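Side-chain contacts in 11R-lipoxygenase (Gersemia fruticosa, PDB 3VF1), which binds one non-heme iron, depends on calcium, and probably adds molecular oxygen to polyunsaturated fatty acids: residues 255-260 and 334-339; 472-477 and 498-503; 477-482 and 488-493; 675-678 and 684-687. One frame throughout, in Å; residues are numbered along the deposited sequence.

Overall arrangement
All four contacts belong to the iron-bearing lipoxygenase part of the chain. Interaction 1 comes first in sequence, setting helix 254-263 against strand 333-338. Interactions 2 and 3 follow, sharing Lys477 and both joining helix 475-481 to helix 491-514; interaction 3 lies beside the short loop between these helices, interaction 2 pairs the start of helix 475-481 with a later part of helix 491-514, and their centres are 11 Å apart. Interaction 4 comes last, where helix 653-676 gives way to the loop leading to the C-terminal iron ligand Ile698. Interactions 1 and 2 are the most widely separated, about 24 Å between centres. The last three contacts gather round one long helix, 491-514, which interaction 4 touches.

Interaction 1 of 4, residues 255-260 and 334-339; sequences VWFGSQ and GLFYLK
Phe336 and Gly258 bring the strand and the helix together, and the phenylalanine side chain can be followed outward from its backbone. CB points toward the helix, and CG stands anti to the carbonyl carbon (chi1 -60°), which turns the ring toward the helix. CD2 comes within 4.3 Å of Gly258 CA, and the next ring atom, CE2, lies 4.1 Å from the same carbon. Having no side chain, Gly258 lets the ring rest on its CA; a CB would point toward the ring. CE2 also meets CE2 of Phe257 at 4.3 Å, an oblique meeting of two apolar rings, while CZ at the tip lies 4.4 Å from that Phe257 CE2. Helix 254-263 is thereby packed on the middle strand of a five-stranded antiparallel sheet, and Phe261 of the same helix adds an edge-to-face partner for Phe336. Toward the surface, Lys339 crosses Val255 at about a right angle. Its chain, bent at chi3 (63°), carries NZ to 3.9 Å from Val255 CG2; the long, flexible lysine suits this partly exposed end.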
loop_
_atom_site.group_PDB
_atom_site.type_symbol
_atom_site.label_atom_id
_atom_site.label_comp_id
_atom_site.label_asym_id
_atom_site.label_seq_id
_atom_site.Cartn_x
_atom_site.Cartn_y
_atom_site.Cartn_z
ATOM N N VAL A 255 -22.148 -9.398 17.030
ATOM C CA VAL A 255 -20.781 -9.549 17.512
ATOM C C VAL A 255 -19.805 -9.531 16.340
ATOM O O VAL A 255 -18.768 -8.867 16.393
ATOM C CB VAL A 255 -20.602 -10.847 18.314
ATOM C CG1 VAL A 255 -19.123 -11.127 18.561
ATOM C CG2 VAL A 255 -21.357 -10.760 19.631
ATOM N N TRP A 256 -20.141 -10.262 15.284
ATOM C CA TRP A 256 -19.332 -10.258 14.072
ATOM C C TRP A 256 -19.317 -8.862 13.464
ATOM O O TRP A 256 -18.271 -8.363 13.058
ATOM C CB TRP A 256 -19.879 -11.261 13.055
ATOM C CG TRP A 256 -19.272 -11.110 11.696
ATOM C CD1 TRP A 256 -19.676 -10.260 10.711
ATOM C CD2 TRP A 256 -18.147 -11.826 11.171
ATOM N NE1 TRP A 256 -18.875 -10.402 9.604
ATOM C CE2 TRP A 256 -17.929 -11.359 9.861
ATOM C CE3 TRP A 256 -17.304 -12.818 11.683
ATOM C CZ2 TRP A 256 -16.901 -11.847 9.053
ATOM C CZ3 TRP A 256 -16.285 -13.304 10.879
ATOM C CH2 TRP A 256 -16.093 -12.817 9.580
ATOM N N PHE A 257 -20.488 -8.236 13.415
ATOM C CA PHE A 257 -20.635 -6.900 12.849
ATOM C C PHE A 257 -19.670 -5.919 13.503
ATOM O O PHE A 257 -18.915 -5.229 12.823
ATOM C CB PHE A 257 -22.071 -6.411 13.034
ATOM C CG PHE A 257 -22.346 -5.078 12.401
ATOM C CD1 PHE A 257 -22.703 -4.994 11.067
ATOM C CD2 PHE A 257 -22.260 -3.912 13.141
ATOM C CE1 PHE A 257 -22.959 -3.772 10.479
ATOM C CE2 PHE A 257 -22.516 -2.683 12.558
ATOM C CZ PHE A 257 -22.867 -2.615 11.225
ATOM N N GLY A 258 -19.703 -5.863 14.830
ATOM C CA GLY A 258 -18.826 -4.983 15.577
ATOM C C GLY A 258 -17.365 -5.255 15.280
ATOM O O GLY A 258 -16.572 -4.325 15.122
ATOM N N SER A 259 -17.008 -6.534 15.191
ATOM C CA SER A 259 -15.615 -6.923 14.996
ATOM C C SER A 259 -15.094 -6.532 13.613
ATOM O O SER A 259 -13.888 -6.471 13.403
ATOM C CB SER A 259 -15.441 -8.429 15.220
ATOM O OG SER A 259 -15.961 -9.185 14.141
ATOM N N GLN A 260 -15.999 -6.266 12.676
ATOM C CA GLN A 260 -15.600 -5.882 11.324
ATOM C C GLN A 260 -15.008 -4.476 11.282
ATOM O O GLN A 260 -14.325 -4.112 10.325
ATOM C CB GLN A 260 -16.784 -5.974 10.359
ATOM C CG GLN A 260 -17.240 -7.394 10.072
ATOM C CD GLN A 260 -16.108 -8.280 9.591
ATOM O OE1 GLN A 260 -15.791 -8.313 8.402
ATOM N NE2 GLN A 260 -15.486 -9.000 10.518
ATOM N N GLY A 334 -22.478 5.485 14.301
ATOM C CA GLY A 334 -22.714 4.216 14.957
ATOM C C GLY A 334 -22.152 4.235 16.361
ATOM O O GLY A 334 -21.065 4.755 16.592
ATOM N N LEU A 335 -22.897 3.674 17.304
ATOM C CA LEU A 335 -22.444 3.601 18.685
ATOM C C LEU A 335 -22.255 2.143 19.070
ATOM O O LEU A 335 -23.093 1.299 18.761
ATOM C CB LEU A 335 -23.450 4.273 19.618
ATOM C CG LEU A 335 -22.898 4.706 20.977
ATOM C CD1 LEU A 335 -21.892 5.838 20.811
ATOM C CD2 LEU A 335 -24.026 5.122 21.905
ATOM N N PHE A 336 -21.145 1.850 19.739
ATOM C CA PHE A 336 -20.811 0.480 20.100
ATOM C C PHE A 336 -20.558 0.352 21.596
ATOM O O PHE A 336 -20.225 1.326 22.268
ATOM C CB PHE A 336 -19.581 0.011 19.322
ATOM C CG PHE A 336 -19.763 0.030 17.830
ATOM C CD1 PHE A 336 -19.768 1.227 17.136
ATOM C CD2 PHE A 336 -19.921 -1.148 17.121
ATOM C CE1 PHE A 336 -19.933 1.249 15.763
ATOM C CE2 PHE A 336 -20.085 -1.131 15.748
ATOM C CZ PHE A 336 -20.091 0.072 15.070
ATOM N N TYR A 337 -20.723 -0.863 22.106
ATOM C CA TYR A 337 -20.530 -1.147 23.520
ATOM C C TYR A 337 -19.480 -2.235 23.688
ATOM O O TYR A 337 -19.492 -3.230 22.970
ATOM C CB TYR A 337 -21.849 -1.602 24.142
ATOM C CG TYR A 337 -21.793 -1.829 25.636
ATOM C CD1 TYR A 337 -21.671 -0.763 26.513
ATOM C CD2 TYR A 337 -21.889 -3.106 26.169
ATOM C CE1 TYR A 337 -21.631 -0.960 27.877
ATOM C CE2 TYR A 337 -21.851 -3.315 27.537
ATOM C CZ TYR A 337 -21.722 -2.237 28.384
ATOM O OH TYR A 337 -21.685 -2.429 29.745
ATOM N N LEU A 338 -18.569 -2.040 24.635
ATOM C CA LEU A 338 -17.551 -3.039 24.932
ATOM C C LEU A 338 -18.083 -4.026 25.964
ATOM O O LEU A 338 -18.147 -3.723 27.152
ATOM C CB LEU A 338 -16.278 -2.371 25.452
ATOM C CG LEU A 338 -15.154 -3.317 25.881
ATOM C CD1 LEU A 338 -14.646 -4.133 24.702
ATOM C CD2 LEU A 338 -14.021 -2.534 26.521
ATOM N N LYS A 339 -18.469 -5.208 25.498
ATOM C CA LYS A 339 -19.048 -6.221 26.371
ATOM C C LYS A 339 -18.034 -6.727 27.390
ATOM O O LYS A 339 -16.837 -6.478 27.268
ATOM C CB LYS A 339 -19.587 -7.386 25.541
ATOM C CG LYS A 339 -20.754 -7.007 24.643
ATOM C CD LYS A 339 -21.129 -8.139 23.697
ATOM C CE LYS A 339 -21.599 -9.373 24.449
ATOM N NZ LYS A 339 -21.921 -10.492 23.520
#

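Interaction 2 of 4, residues 472-477 and 498-503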
loop_
_atom_site.group_PDB
_atom_site.type_symbol
_atom_site.label_atom_id
_atom_site.label_comp_id
_atom_site.label_asym_id
_atom_site.label_seq_id
_atom_site.Cartn_x
_atom_site.Cartn_y
_atom_site.Cartn_z
ATOM N N SER A 472 -1.145 11.495 11.953
ATOM C CA SER A 472 -2.094 10.394 11.836
ATOM C C SER A 472 -1.416 9.123 11.328
ATOM O O SER A 472 -2.051 8.072 11.230
ATOM C CB SER A 472 -3.252 10.779 10.910
ATOM O OG SER A 472 -2.808 10.975 9.577
ATOM N N TYR A 473 -0.130 9.222 11.004
ATOM C CA TYR A 473 0.634 8.066 10.548
ATOM C C TYR A 473 1.493 7.478 11.661
ATOM O O TYR A 473 2.045 6.390 11.514
ATOM C CB TYR A 473 1.499 8.437 9.344
ATOM C CG TYR A 473 0.732 8.431 8.045
ATOM C CD1 TYR A 473 -0.003 9.539 7.645
ATOM C CD2 TYR A 473 0.734 7.312 7.224
ATOM C CE1 TYR A 473 -0.710 9.531 6.459
ATOM C CE2 TYR A 473 0.030 7.297 6.039
ATOM C CZ TYR A 473 -0.687 8.408 5.662
ATOM O OH TYR A 473 -1.386 8.389 4.482
ATOM N N ASP A 474 1.606 8.198 12.771
ATOM C CA ASP A 474 2.259 7.654 13.953
ATOM C C ASP A 474 1.311 6.650 14.594
ATOM O O ASP A 474 0.450 7.013 15.393
ATOM C CB ASP A 474 2.615 8.764 14.943
ATOM C CG ASP A 474 3.454 8.262 16.104
ATOM O OD1 ASP A 474 3.323 7.075 16.469
ATOM O OD2 ASP A 474 4.247 9.056 16.652
ATOM N N LEU A 475 1.474 5.385 14.225
ATOM C CA LEU A 475 0.564 4.328 14.651
ATOM C C LEU A 475 0.328 4.348 16.156
ATOM O O LEU A 475 -0.812 4.396 16.615
ATOM C CB LEU A 475 1.124 2.966 14.241
ATOM C CG LEU A 475 0.198 1.769 14.447
ATOM C CD1 LEU A 475 -0.993 1.850 13.506
ATOM C CD2 LEU A 475 0.961 0.470 14.247
ATOM N N VAL A 476 1.414 4.313 16.918
ATOM C CA VAL A 476 1.333 4.213 18.370
ATOM C C VAL A 476 0.476 5.323 18.973
ATOM O O VAL A 476 -0.387 5.065 19.811
ATOM C CB VAL A 476 2.734 4.265 19.011
ATOM C CG1 VAL A 476 2.626 4.263 20.529
ATOM C CG2 VAL A 476 3.581 3.092 18.534
ATOM N N LYS A 477 0.718 6.556 18.543
ATOM C CA LYS A 477 0.020 7.706 19.106
ATOM C C LYS A 477 -1.397 7.852 18.553
ATOM O O LYS A 477 -2.271 8.409 19.216
ATOM C CB LYS A 477 0.825 8.986 18.865
ATOM C CG LYS A 477 2.108 9.050 19.680
ATOM C CD LYS A 477 2.936 10.280 19.347
ATOM C CE LYS A 477 4.296 10.215 20.020
ATOM N NZ LYS A 477 5.236 11.241 19.495
ATOM N N LEU A 498 3.260 -4.844 16.837
ATOM C CA LEU A 498 4.445 -5.692 16.852
ATOM C C LEU A 498 5.319 -5.384 15.641
ATOM O O LEU A 498 6.538 -5.258 15.756
ATOM C CB LEU A 498 4.054 -7.171 16.833
ATOM C CG LEU A 498 3.390 -7.735 18.091
ATOM C CD1 LEU A 498 3.011 -9.189 17.872
ATOM C CD2 LEU A 498 4.304 -7.593 19.298
ATOM N N LEU A 499 4.682 -5.261 14.482
ATOM C CA LEU A 499 5.389 -5.030 13.230
ATOM C C LEU A 499 6.005 -3.640 13.195
ATOM O O LEU A 499 7.124 -3.460 12.722
ATOM C CB LEU A 499 4.435 -5.205 12.050
ATOM C CG LEU A 499 4.010 -6.650 11.788
ATOM C CD1 LEU A 499 2.647 -6.710 11.127
ATOM C CD2 LEU A 499 5.054 -7.348 10.931
ATOM N N TRP A 500 5.265 -2.658 13.696
ATOM C CA TRP A 500 5.752 -1.286 13.755
ATOM C C TRP A 500 7.049 -1.209 14.554
ATOM O O TRP A 500 8.029 -0.616 14.107
ATOM C CB TRP A 500 4.698 -0.378 14.389
ATOM C CG TRP A 500 5.176 1.021 14.604
ATOM C CD1 TRP A 500 5.851 1.499 15.687
ATOM C CD2 TRP A 500 5.016 2.128 13.709
ATOM N NE1 TRP A 500 6.123 2.836 15.524
ATOM C CE2 TRP A 500 5.619 3.246 14.318
ATOM C CE3 TRP A 500 4.423 2.281 12.454
ATOM C CZ2 TRP A 500 5.645 4.501 13.715
ATOM C CZ3 TRP A 500 4.448 3.528 11.857
ATOM C CH2 TRP A 500 5.055 4.622 12.488
ATOM N N ASN A 501 7.048 -1.814 15.737
ATOM C CA ASN A 501 8.211 -1.787 16.615
ATOM C C ASN A 501 9.384 -2.585 16.053
ATOM O O ASN A 501 10.542 -2.233 16.269
ATOM C CB ASN A 501 7.837 -2.310 18.003
ATOM C CG ASN A 501 7.007 -1.317 18.795
ATOM O OD1 ASN A 501 7.244 -0.110 18.739
ATOM N ND2 ASN A 501 6.027 -1.821 19.537
ATOM N N VAL A 502 9.083 -3.661 15.335
ATOM C CA VAL A 502 10.123 -4.481 14.721
ATOM C C VAL A 502 10.726 -3.777 13.511
ATOM O O VAL A 502 11.929 -3.874 13.266
ATOM C CB VAL A 502 9.584 -5.868 14.310
ATOM C CG1 VAL A 502 10.326 -6.399 13.096
ATOM C CG2 VAL A 502 9.689 -6.839 15.476
ATOM N N ILE A 503 9.891 -3.066 12.761
ATOM C CA ILE A 503 10.360 -2.306 11.609
ATOM C C ILE A 503 11.132 -1.071 12.065
ATOM O O ILE A 503 12.109 -0.672 11.434
ATOM C CB ILE A 503 9.194 -1.864 10.708
ATOM C CG1 ILE A 503 8.610 -3.071 9.974
ATOM C CG2 ILE A 503 9.666 -0.825 9.697
ATOM C CD1 ILE A 503 7.326 -2.774 9.227
#
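Leu475 and Trp500 mark the closest backbone approach, their CA atoms 7.7 Å apart, where the first turn of helix 475-481 meets the flank of helix 491-514. The indole of Trp500, CG anti to the backbone nitrogen (chi1 174°), extends across to that turn, broad enough to offer Leu475 a face and Val476 its pyrrole end. Leu475 CB lies over the face in a CH-pi contact, 4.1 Å from the six-membered ring's centroid and 22° off the normal. The two side chains run past each other in opposite directions, and Leu475 CD2 reaches Trp500 CB at 3.8 Å. This is helix-helix packing in the mainly helical lipoxygenase domain, with Asp474 as N-cap of the shorter helix, OD1 weakly bonded to Lys477 N. Val476 CG2 lies 3.9 Å from Trp500 NE1, while Trp500 CH2, at the far end, approaches Tyr473 O at 3.6 Å. A serine replacing Trp500 would probably leave a gap beside Leu475 CB and Val476 CG2, freeing both side chains to shift. Phe569 meets the indole edge-to-face.

Interaction 3 of 4, residues 477-482 and 488-493. With FRU (beta-D-fructofuranose), chain C.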
loop_
_atom_site.group_PDB
_atom_site.type_symbol
_atom_site.label_atom_id
_atom_site.label_comp_id
_atom_site.label_asym_id
_atom_site.label_seq_id
_atom_site.Cartn_x
_atom_site.Cartn_y
_atom_site.Cartn_z
ATOM N N LYS A 477 0.718 6.556 18.543
ATOM C CA LYS A 477 0.020 7.706 19.106
ATOM C C LYS A 477 -1.397 7.852 18.553
ATOM O O LYS A 477 -2.271 8.409 19.216
ATOM C CB LYS A 477 0.825 8.986 18.865
ATOM C CG LYS A 477 2.108 9.050 19.680
ATOM C CD LYS A 477 2.936 10.280 19.347
ATOM C CE LYS A 477 4.296 10.215 20.020
ATOM N NZ LYS A 477 5.236 11.241 19.495
ATOM N N ASP A 478 -1.627 7.353 17.343
ATOM C CA ASP A 478 -2.956 7.417 16.747
ATOM C C ASP A 478 -3.907 6.478 17.479
ATOM O O ASP A 478 -4.980 6.887 17.919
ATOM C CB ASP A 478 -2.907 7.060 15.262
ATOM C CG ASP A 478 -4.256 7.211 14.586
ATOM O OD1 ASP A 478 -4.691 8.364 14.374
ATOM O OD2 ASP A 478 -4.881 6.178 14.261
ATOM N N LEU A 479 -3.509 5.218 17.607
ATOM C CA LEU A 479 -4.307 4.239 18.331
ATOM C C LEU A 479 -4.550 4.703 19.761
ATOM O O LEU A 479 -5.601 4.442 20.341
ATOM C CB LEU A 479 -3.601 2.884 18.347
ATOM C CG LEU A 479 -3.451 2.178 16.998
ATOM C CD1 LEU A 479 -2.589 0.939 17.142
ATOM C CD2 LEU A 479 -4.812 1.817 16.433
ATOM N N ARG A 480 -3.568 5.398 20.325
ATOM C CA ARG A 480 -3.633 5.816 21.720
ATOM C C ARG A 480 -4.602 6.975 21.932
ATOM O O ARG A 480 -5.359 6.982 22.903
ATOM C CB ARG A 480 -2.241 6.201 22.217
ATOM C CG ARG A 480 -2.192 6.596 23.682
ATOM C CD ARG A 480 -0.775 6.928 24.102
ATOM N NE ARG A 480 0.096 5.756 24.035
ATOM C CZ ARG A 480 1.424 5.806 23.950
ATOM N NH1 ARG A 480 2.053 6.975 23.913
ATOM N NH2 ARG A 480 2.125 4.683 23.895
ATOM N N GLN A 481 -4.582 7.951 21.030
ATOM C CA GLN A 481 -5.465 9.106 21.155
ATOM C C GLN A 481 -6.902 8.722 20.804
ATOM O O GLN A 481 -7.847 9.412 21.184
ATOM C CB GLN A 481 -4.974 10.266 20.281
ATOM C CG GLN A 481 -5.185 10.078 18.784
ATOM C CD GLN A 481 -6.386 10.844 18.253
ATOM O OE1 GLN A 481 -7.019 11.614 18.977
ATOM N NE2 GLN A 481 -6.700 10.640 16.978
ATOM N N ARG A 482 -7.059 7.615 20.083
ATOM C CA ARG A 482 -8.385 7.085 19.777
ATOM C C ARG A 482 -8.914 6.221 20.920
ATOM O O ARG A 482 -10.091 5.868 20.945
ATOM C CB ARG A 482 -8.358 6.271 18.483
ATOM C CG ARG A 482 -8.288 7.110 17.219
ATOM C CD ARG A 482 -8.843 6.344 16.033
ATOM N NE ARG A 482 -7.926 5.310 15.562
ATOM C CZ ARG A 482 -8.300 4.151 15.024
ATOM N NH1 ARG A 482 -9.583 3.847 14.887
ATOM N NH2 ARG A 482 -7.381 3.283 14.625
ATOM N N ARG A 488 -8.777 -5.860 23.836
ATOM C CA ARG A 488 -8.205 -7.206 23.844
ATOM C C ARG A 488 -8.386 -7.957 22.525
ATOM O O ARG A 488 -7.502 -8.705 22.108
ATOM C CB ARG A 488 -8.819 -8.031 24.977
ATOM C CG ARG A 488 -8.511 -7.512 26.372
ATOM C CD ARG A 488 -7.112 -7.902 26.817
ATOM N NE ARG A 488 -6.850 -7.506 28.199
ATOM C CZ ARG A 488 -5.712 -7.738 28.846
ATOM N NH1 ARG A 488 -4.713 -8.368 28.242
ATOM N NH2 ARG A 488 -5.572 -7.338 30.102
ATOM N N LYS A 489 -9.530 -7.766 21.872
ATOM C CA LYS A 489 -9.844 -8.518 20.658
ATOM C C LYS A 489 -9.741 -7.639 19.412
ATOM O O LYS A 489 -10.452 -7.844 18.430
ATOM C CB LYS A 489 -11.231 -9.156 20.774
ATOM C CG LYS A 489 -11.372 -10.039 22.009
ATOM C CD LYS A 489 -12.733 -10.704 22.105
ATOM C CE LYS A 489 -12.792 -11.981 21.285
ATOM N NZ LYS A 489 -14.038 -12.751 21.549
ATOM N N PHE A 490 -8.842 -6.662 19.472
ATOM C CA PHE A 490 -8.523 -5.807 18.338
ATOM C C PHE A 490 -7.236 -6.348 17.716
ATOM O O PHE A 490 -6.146 -5.836 17.965
ATOM C CB PHE A 490 -8.332 -4.370 18.823
ATOM C CG PHE A 490 -8.265 -3.342 17.723
ATOM C CD1 PHE A 490 -8.351 -3.700 16.387
ATOM C CD2 PHE A 490 -8.111 -2.003 18.038
ATOM C CE1 PHE A 490 -8.287 -2.735 15.394
ATOM C CE2 PHE A 490 -8.044 -1.042 17.052
ATOM C CZ PHE A 490 -8.132 -1.407 15.731
ATOM N N TYR A 491 -7.373 -7.395 16.912
ATOM C CA TYR A 491 -6.225 -8.163 16.442
ATOM C C TYR A 491 -5.327 -7.378 15.491
ATOM O O TYR A 491 -4.111 -7.550 15.505
ATOM C CB TYR A 491 -6.701 -9.458 15.783
ATOM C CG TYR A 491 -7.539 -10.309 16.707
ATOM C CD1 TYR A 491 -7.168 -10.498 18.031
ATOM C CD2 TYR A 491 -8.712 -10.906 16.264
ATOM C CE1 TYR A 491 -7.930 -11.269 18.884
ATOM C CE2 TYR A 491 -9.484 -11.677 17.112
ATOM C CZ TYR A 491 -9.087 -11.855 18.421
ATOM O OH TYR A 491 -9.848 -12.621 19.273
ATOM N N TYR A 492 -5.918 -6.522 14.664
ATOM C CA TYR A 492 -5.127 -5.655 13.801
ATOM C C TYR A 492 -4.173 -4.809 14.636
ATOM O O TYR A 492 -3.012 -4.636 14.282
ATOM C CB TYR A 492 -6.020 -4.727 12.981
ATOM C CG TYR A 492 -5.288 -3.491 12.505
ATOM C CD1 TYR A 492 -5.246 -2.345 13.287
ATOM C CD2 TYR A 492 -4.618 -3.476 11.286
ATOM C CE1 TYR A 492 -4.572 -1.216 12.870
ATOM C CE2 TYR A 492 -3.939 -2.349 10.858
ATOM C CZ TYR A 492 -3.920 -1.222 11.655
ATOM O OH TYR A 492 -3.248 -0.098 11.236
ATOM N N LYS A 493 -4.677 -4.276 15.743
ATOM C CA LYS A 493 -3.892 -3.391 16.596
ATOM C C LYS A 493 -2.710 -4.122 17.219
ATOM O O LYS A 493 -1.595 -3.606 17.238
ATOM C CB LYS A 493 -4.778 -2.785 17.688
ATOM C CG LYS A 493 -4.015 -2.049 18.780
ATOM C CD LYS A 493 -3.746 -2.931 19.990
ATOM C CE LYS A 493 -5.037 -3.332 20.689
ATOM N NZ LYS A 493 -4.798 -4.138 21.914
HETATM C C1 FRU C . -0.307 -3.733 22.307
HETATM C C2 FRU C . -0.775 -4.042 23.724
HETATM C C3 FRU C . -0.107 -5.295 24.269
HETATM C C4 FRU C . -1.212 -5.995 25.032
HETATM C C5 FRU C . -2.485 -5.513 24.353
HETATM C C6 FRU C . -3.605 -5.360 25.373
HETATM O O1 FRU C . -0.603 -4.823 21.464
HETATM O O2 FRU C . -0.448 -2.971 24.582
HETATM O O3 FRU C . 0.976 -4.982 25.116
HETATM O O4 FRU C . -1.092 -7.396 24.989
HETATM O O5 FRU C . -2.173 -4.279 23.728
HETATM O O6 FRU C . -4.838 -5.770 24.829
#
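Leu479 and Lys493 make the closest contact, Leu479 CD1 resting 3.7 Å from Lys493 CG, so the aliphatic part of the lysine serves as an apolar surface. The other leucine branch, CD2, reaches Phe490 CE2 at 4.4 Å; a forked residue suits a place with two apolar neighbours. Lys493 bends at chi2 and chi3 (-95° and -65°), which takes its amino group off the leucine and up to the bound fructose, where NZ donates to FRU O5 at 3.2 Å. Leu487 O also accepts from NZ, and Asp494 OD1 binds the sugar too. Lys493 and Arg488 thus help line the glycan pocket observed in the crystal. Behind this first shell, Lys493 CB sits 3.4 Å above the Phe490 ring plane, near its rim, with Phe490 at the helix N-cap. Arg482 NE forms a salt bridge with Asp478 OD2, four residues apart, and its NH2 bonds to Pro267 O. The contact joins helix 475-481 to the start of helix 491-514, with Phe490 also packed on Leu262 of helix 254-263.

Interaction 4 of 4, residues 675-678 and 684-687; sequences ERNQ and YTWL
Asn677 and Tyr684 hold the tight side of this contact. Asn677 ND2 donates to Tyr684 O at 2.9 Å in a nearly straight bond (166°), although the nitrogen stands well above the carbonyl plane. The other end of the amide is gripped by its neighbour: Arg676 approaches side-on, and both NE and NH2 donate to Asn677 OD1, each at 3.0 Å and from the same face of its plane. An asparagine suits the place because one short group can accept from the arginine and donate to the main chain, and the double grip fixes which end faces Tyr684. The Arg676 chain bends at chi3 (64°), and this places NH2 3.1 Å from Tyr684 O and at the edge of the tyrosine ring, the two planes 71° apart. A leucine in place of Asn677 would probably leave Tyr684 O without its amide donor and Arg676 NE and NH2 without the OD1 they share, freer to turn, though NH1 keeps its salt bridge to Asp495. The looser side is at Thr685, whose CG2 merely touches Asn677 ND2 at 3.6 Å, and both residues are partly exposed. The contact closes the turn that follows helix 653-676, while the Tyr684 ring packs inward on Tyr491 and Tyr492 of helix 491-514 and on Ala577 of helix 557-579, which carries the iron ligands His575 and Asn579.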
loop_
_atom_site.group_PDB
_atom_site.type_symbol
_atom_site.label_atom_id
_atom_site.label_comp_id
_atom_site.label_asym_id
_atom_site.label_seq_id
_atom_site.Cartn_x
_atom_site.Cartn_y
_atom_site.Cartn_z
ATOM N N GLU A 675 0.008 -18.697 17.280
ATOM C CA GLU A 675 -0.434 -19.241 18.558
ATOM C C GLU A 675 -1.759 -18.623 18.999
ATOM O O GLU A 675 -2.614 -19.308 19.562
ATOM C CB GLU A 675 0.639 -19.035 19.627
ATOM C CG GLU A 675 1.859 -19.926 19.439
ATOM C CD GLU A 675 2.948 -19.656 20.458
ATOM O OE1 GLU A 675 2.962 -18.549 21.040
ATOM O OE2 GLU A 675 3.789 -20.553 20.679
ATOM N N ARG A 676 -1.930 -17.331 18.742
ATOM C CA ARG A 676 -3.177 -16.652 19.077
ATOM C C ARG A 676 -4.313 -17.152 18.192
ATOM O O ARG A 676 -5.432 -17.361 18.660
ATOM C CB ARG A 676 -3.033 -15.140 18.909
ATOM C CG ARG A 676 -4.320 -14.376 19.177
ATOM C CD ARG A 676 -4.315 -13.032 18.490
ATOM N NE ARG A 676 -4.283 -13.164 17.036
ATOM C CZ ARG A 676 -3.946 -12.182 16.204
ATOM N NH1 ARG A 676 -3.606 -10.990 16.679
ATOM N NH2 ARG A 676 -3.943 -12.394 14.895
ATOM N N ASN A 677 -4.017 -17.339 16.910
ATOM C CA ASN A 677 -5.016 -17.770 15.941
ATOM C C ASN A 677 -5.415 -19.232 16.115
ATOM O O ASN A 677 -6.309 -19.724 15.426
ATOM C CB ASN A 677 -4.494 -17.558 14.517
ATOM C CG ASN A 677 -4.517 -16.102 14.097
ATOM O OD1 ASN A 677 -4.895 -15.223 14.871
ATOM N ND2 ASN A 677 -4.104 -15.840 12.862
ATOM N N GLN A 678 -4.753 -19.924 17.035
ATOM C CA GLN A 678 -4.994 -21.347 17.227
ATOM C C GLN A 678 -6.432 -21.624 17.655
ATOM O O GLN A 678 -6.904 -21.100 18.664
ATOM C CB GLN A 678 -4.030 -21.912 18.273
ATOM C CG GLN A 678 -4.049 -23.429 18.362
ATOM C CD GLN A 678 -3.622 -24.096 17.067
ATOM O OE1 GLN A 678 -4.322 -24.966 16.545
ATOM N NE2 GLN A 678 -2.465 -23.697 16.545
ATOM N N TYR A 684 -7.372 -13.838 12.300
ATOM C CA TYR A 684 -6.858 -12.649 11.635
ATOM C C TYR A 684 -5.452 -12.950 11.121
ATOM O O TYR A 684 -4.522 -13.141 11.905
ATOM C CB TYR A 684 -6.837 -11.458 12.592
ATOM C CG TYR A 684 -6.448 -10.164 11.917
ATOM C CD1 TYR A 684 -7.382 -9.420 11.214
ATOM C CD2 TYR A 684 -5.145 -9.693 11.976
ATOM C CE1 TYR A 684 -7.031 -8.238 10.590
ATOM C CE2 TYR A 684 -4.784 -8.515 11.355
ATOM C CZ TYR A 684 -5.733 -7.790 10.664
ATOM O OH TYR A 684 -5.378 -6.614 10.042
ATOM N N THR A 685 -5.303 -12.989 9.801
ATOM C CA THR A 685 -4.087 -13.507 9.184
ATOM C C THR A 685 -3.424 -12.526 8.224
ATOM O O THR A 685 -2.457 -12.874 7.548
ATOM C CB THR A 685 -4.402 -14.785 8.392
ATOM O OG1 THR A 685 -5.367 -14.489 7.374
ATOM C CG2 THR A 685 -4.959 -15.859 9.314
ATOM N N TRP A 686 -3.934 -11.302 8.167
ATOM C CA TRP A 686 -3.524 -10.361 7.133
ATOM C C TRP A 686 -2.217 -9.637 7.453
ATOM O O TRP A 686 -1.662 -8.953 6.595
ATOM C CB TRP A 686 -4.647 -9.352 6.885
ATOM C CG TRP A 686 -5.963 -10.023 6.695
ATOM C CD1 TRP A 686 -7.051 -9.944 7.514
ATOM C CD2 TRP A 686 -6.325 -10.907 5.630
ATOM N NE1 TRP A 686 -8.074 -10.718 7.019
ATOM C CE2 TRP A 686 -7.652 -11.320 5.863
ATOM C CE3 TRP A 686 -5.658 -11.385 4.500
ATOM C CZ2 TRP A 686 -8.324 -12.186 5.007
ATOM C CZ3 TRP A 686 -6.327 -12.247 3.649
ATOM C CH2 TRP A 686 -7.646 -12.636 3.907
ATOM N N LEU A 687 -1.726 -9.789 8.678
ATOM C CA LEU A 687 -0.468 -9.164 9.070
ATOM C C LEU A 687 0.581 -10.197 9.469
ATOM O O LEU A 687 1.576 -9.868 10.107
ATOM C CB LEU A 687 -0.693 -8.157 10.201
ATOM C CG LEU A 687 -1.327 -6.833 9.769
ATOM C CD1 LEU A 687 -1.523 -5.921 10.968
ATOM C CD2 LEU A 687 -0.477 -6.146 8.708
#